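Local coordinates for protein PaxB (Photorhabdus luminescens, PDB 6EK4) that probably serves as the B component of a two-component alpha-helical pore-forming toxin of the YaxAB type, acting on target membranes, at residues 158-161 with 162-166. Residues are numbered along the deposited sequence; the frame is centred on the assembly and turned at random.
Sequences ERKA and EIQAD
Lys160 and Gln164, with Arg159 and Ile163, make i to i+4 side-chain contacts along helix 149-193, in the elongated, all-helical body of this toxin component. Where the first pair meets, the aliphatic CE of Lys160 lies 3.7 Å from OE1 of Gln164. The lysine chain is fully extended, CG anti to the backbone N (chi1 -175°), and the glutamine chain passes it at a slant with its flat amide beside the methylenes. In the second pair, CD1 of Ile163 approaches NE of Arg159 at 3.9 Å, neither squarely over the guanidinium face nor at its edge. The same methyl is 3.4 Å from the carbonyl O of Arg159, with CG of the arginine also near it at 4.0 Å.

Beneath these contacts the backbone sets the spacing. Consecutive i+4 to i hydrogen bonds run from Glu162 N to Glu158 O, Ile163 N to Arg159 O, Gln164 N to Lys160 O and Ala165 N to Ala161 O; that from Gln164 N measures 3.0 Å and is nearly straight at 165°.

Further out, helix 247-321 packs against this part of the helix: Val278 touches both Arg159 and Lys160, Ile282 adds to the lysine side, and NH2 of Arg159 makes a weak hydrogen bond to OE1 of Gln274. Ile163 is buried. Glu162, which is exposed, reaches back toward the preceding turn: chi1 of 58° sets CG between the backbone N and the carbonyl carbon, 3.5 Å from Arg159 O, and the chain, extended beyond CG, brings its OE2 to 3.8 Å from Arg159 CA.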
ATOM      1  N   GLU A 158      15.457   3.635 -10.925  1.00 92.70           N
ATOM      2  CA  GLU A 158      16.643   3.883 -11.749  1.00 93.33           C
ATOM      3  C   GLU A 158      17.861   4.170 -10.869  1.00 90.79           C
ATOM      4  O   GLU A 158      18.954   3.672 -11.137  1.00 89.84           O
ATOM      5  CB  GLU A 158      16.414   5.046 -12.723  1.00 95.94           C
ATOM      6  CG  GLU A 158      15.654   4.659 -13.984  1.00 98.34           C
ATOM      7  CD  GLU A 158      15.355   5.847 -14.884  1.00100.86           C
ATOM      8  OE1 GLU A 158      16.230   6.728 -15.028  1.00102.29           O
ATOM      9  OE2 GLU A 158      14.246   5.895 -15.457  1.00101.67           O
ATOM     10  N   ARG A 159      17.666   4.975  -9.823  1.00 88.80           N
ATOM     11  CA  ARG A 159      18.736   5.269  -8.867  1.00 87.11           C
ATOM     12  C   ARG A 159      19.125   4.016  -8.076  1.00 84.20           C
ATOM     13  O   ARG A 159      20.296   3.823  -7.752  1.00 83.63           O
ATOM     14  CB  ARG A 159      18.330   6.397  -7.907  1.00 87.19           C
ATOM     15  CG  ARG A 159      19.510   7.009  -7.163  1.00 88.24           C
ATOM     16  CD  ARG A 159      19.081   7.921  -6.023  1.00 88.89           C
ATOM     17  NE  ARG A 159      20.185   8.181  -5.095  1.00 89.28           N
ATOM     18  CZ  ARG A 159      20.086   8.875  -3.962  1.00 89.45           C
ATOM     19  NH1 ARG A 159      18.925   9.405  -3.587  1.00 89.32           N
ATOM     20  NH2 ARG A 159      21.158   9.043  -3.193  1.00 89.21           N
ATOM     21  N   LYS A 160      18.140   3.173  -7.769  1.00 81.65           N
ATOM     22  CA  LYS A 160      18.389   1.889  -7.110  1.00 79.53           C
ATOM     23  C   LYS A 160      19.203   0.954  -8.003  1.00 79.63           C
ATOM     24  O   LYS A 160      20.058   0.216  -7.514  1.00 79.55           O
ATOM     25  CB  LYS A 160      17.067   1.211  -6.735  1.00 78.93           C
ATOM     26  CG  LYS A 160      17.222  -0.081  -5.942  1.00 78.12           C
ATOM     27  CD  LYS A 160      15.912  -0.846  -5.852  1.00 78.36           C
ATOM     28  CE  LYS A 160      16.101  -2.185  -5.158  1.00 77.93           C
ATOM     29  NZ  LYS A 160      14.852  -2.998  -5.158  1.00 77.95           N
ATOM     30  N   ALA A 161      18.928   0.987  -9.305  1.00 80.59           N
ATOM     31  CA  ALA A 161      19.609   0.118 -10.266  1.00 81.32           C
ATOM     32  C   ALA A 161      21.102   0.433 -10.368  1.00 81.57           C
ATOM     33  O   ALA A 161      21.931  -0.478 -10.336  1.00 81.64           O
ATOM     34  CB  ALA A 161      18.954   0.227 -11.635  1.00 82.56           C
ATOM     35  N   GLU A 162      21.435   1.718 -10.486  1.00 81.73           N
ATOM     36  CA  GLU A 162      22.837   2.141 -10.612  1.00 82.00           C
ATOM     37  C   GLU A 162      23.617   2.067  -9.292  1.00 80.02           C
ATOM     38  O   GLU A 162      24.836   1.892  -9.312  1.00 80.03           O
ATOM     39  CB  GLU A 162      22.959   3.536 -11.247  1.00 83.77           C
ATOM     40  CG  GLU A 162      22.248   4.673 -10.523  1.00 84.71           C
ATOM     41  CD  GLU A 162      22.316   5.988 -11.289  1.00 86.79           C
ATOM     42  OE1 GLU A 162      23.208   6.142 -12.150  1.00 88.30           O
ATOM     43  OE2 GLU A 162      21.474   6.874 -11.028  1.00 87.38           O
ATOM     44  N   ILE A 163      22.929   2.197  -8.157  1.00 78.31           N
ATOM     45  CA  ILE A 163      23.564   1.991  -6.848  1.00 76.75           C
ATOM     46  C   ILE A 163      23.900   0.511  -6.662  1.00 75.97           C
ATOM     47  O   ILE A 163      25.013   0.173  -6.255  1.00 75.25           O
ATOM     48  CB  ILE A 163      22.683   2.492  -5.679  1.00 75.93           C
ATOM     49  CG1 ILE A 163      22.689   4.022  -5.637  1.00 76.54           C
ATOM     50  CG2 ILE A 163      23.183   1.951  -4.342  1.00 74.67           C
ATOM     51  CD1 ILE A 163      21.629   4.622  -4.736  1.00 76.26           C
ATOM     52  N   GLN A 164      22.938  -0.363  -6.958  1.00 75.59           N
ATOM     53  CA  GLN A 164      23.166  -1.810  -6.904  1.00 75.14           C
ATOM     54  C   GLN A 164      24.261  -2.236  -7.881  1.00 75.46           C
ATOM     55  O   GLN A 164      25.057  -3.126  -7.577  1.00 74.35           O
ATOM     56  CB  GLN A 164      21.874  -2.581  -7.198  1.00 75.71           C
ATOM     57  CG  GLN A 164      20.889  -2.602  -6.038  1.00 75.76           C
ATOM     58  CD  GLN A 164      19.638  -3.414  -6.335  1.00 76.82           C
ATOM     59  OE1 GLN A 164      19.200  -4.218  -5.510  1.00 76.59           O
ATOM     60  NE2 GLN A 164      19.058  -3.209  -7.514  1.00 77.65           N
ATOM     61  N   ALA A 165      24.295  -1.592  -9.048  1.00 76.35           N
ATOM     62  CA  ALA A 165      25.324  -1.849 -10.057  1.00 77.33           C
ATOM     63  C   ALA A 165      26.707  -1.388  -9.593  1.00 77.07           C
ATOM     64  O   ALA A 165      27.710  -2.046  -9.874  1.00 77.03           O
ATOM     65  CB  ALA A 165      24.957  -1.170 -11.370  1.00 78.41           C
ATOM     66  N   ASP A 166      26.751  -0.260  -8.887  1.00 76.78           N
ATOM     67  CA  ASP A 166      28.006   0.276  -8.356  1.00 76.53           C
ATOM     68  C   ASP A 166      28.561  -0.639  -7.265  1.00 75.40           C
ATOM     69  O   ASP A 166      29.739  -0.990  -7.286  1.00 75.86           O
ATOM     70  CB  ASP A 166      27.794   1.693  -7.807  1.00 76.66           C
ATOM     71  CG  ASP A 166      29.088   2.482  -7.684  1.00 77.53           C
ATOM     72  OD1 ASP A 166      30.183   1.914  -7.891  1.00 78.59           O
ATOM     73  OD2 ASP A 166      29.005   3.690  -7.381  1.00 78.64           O
TER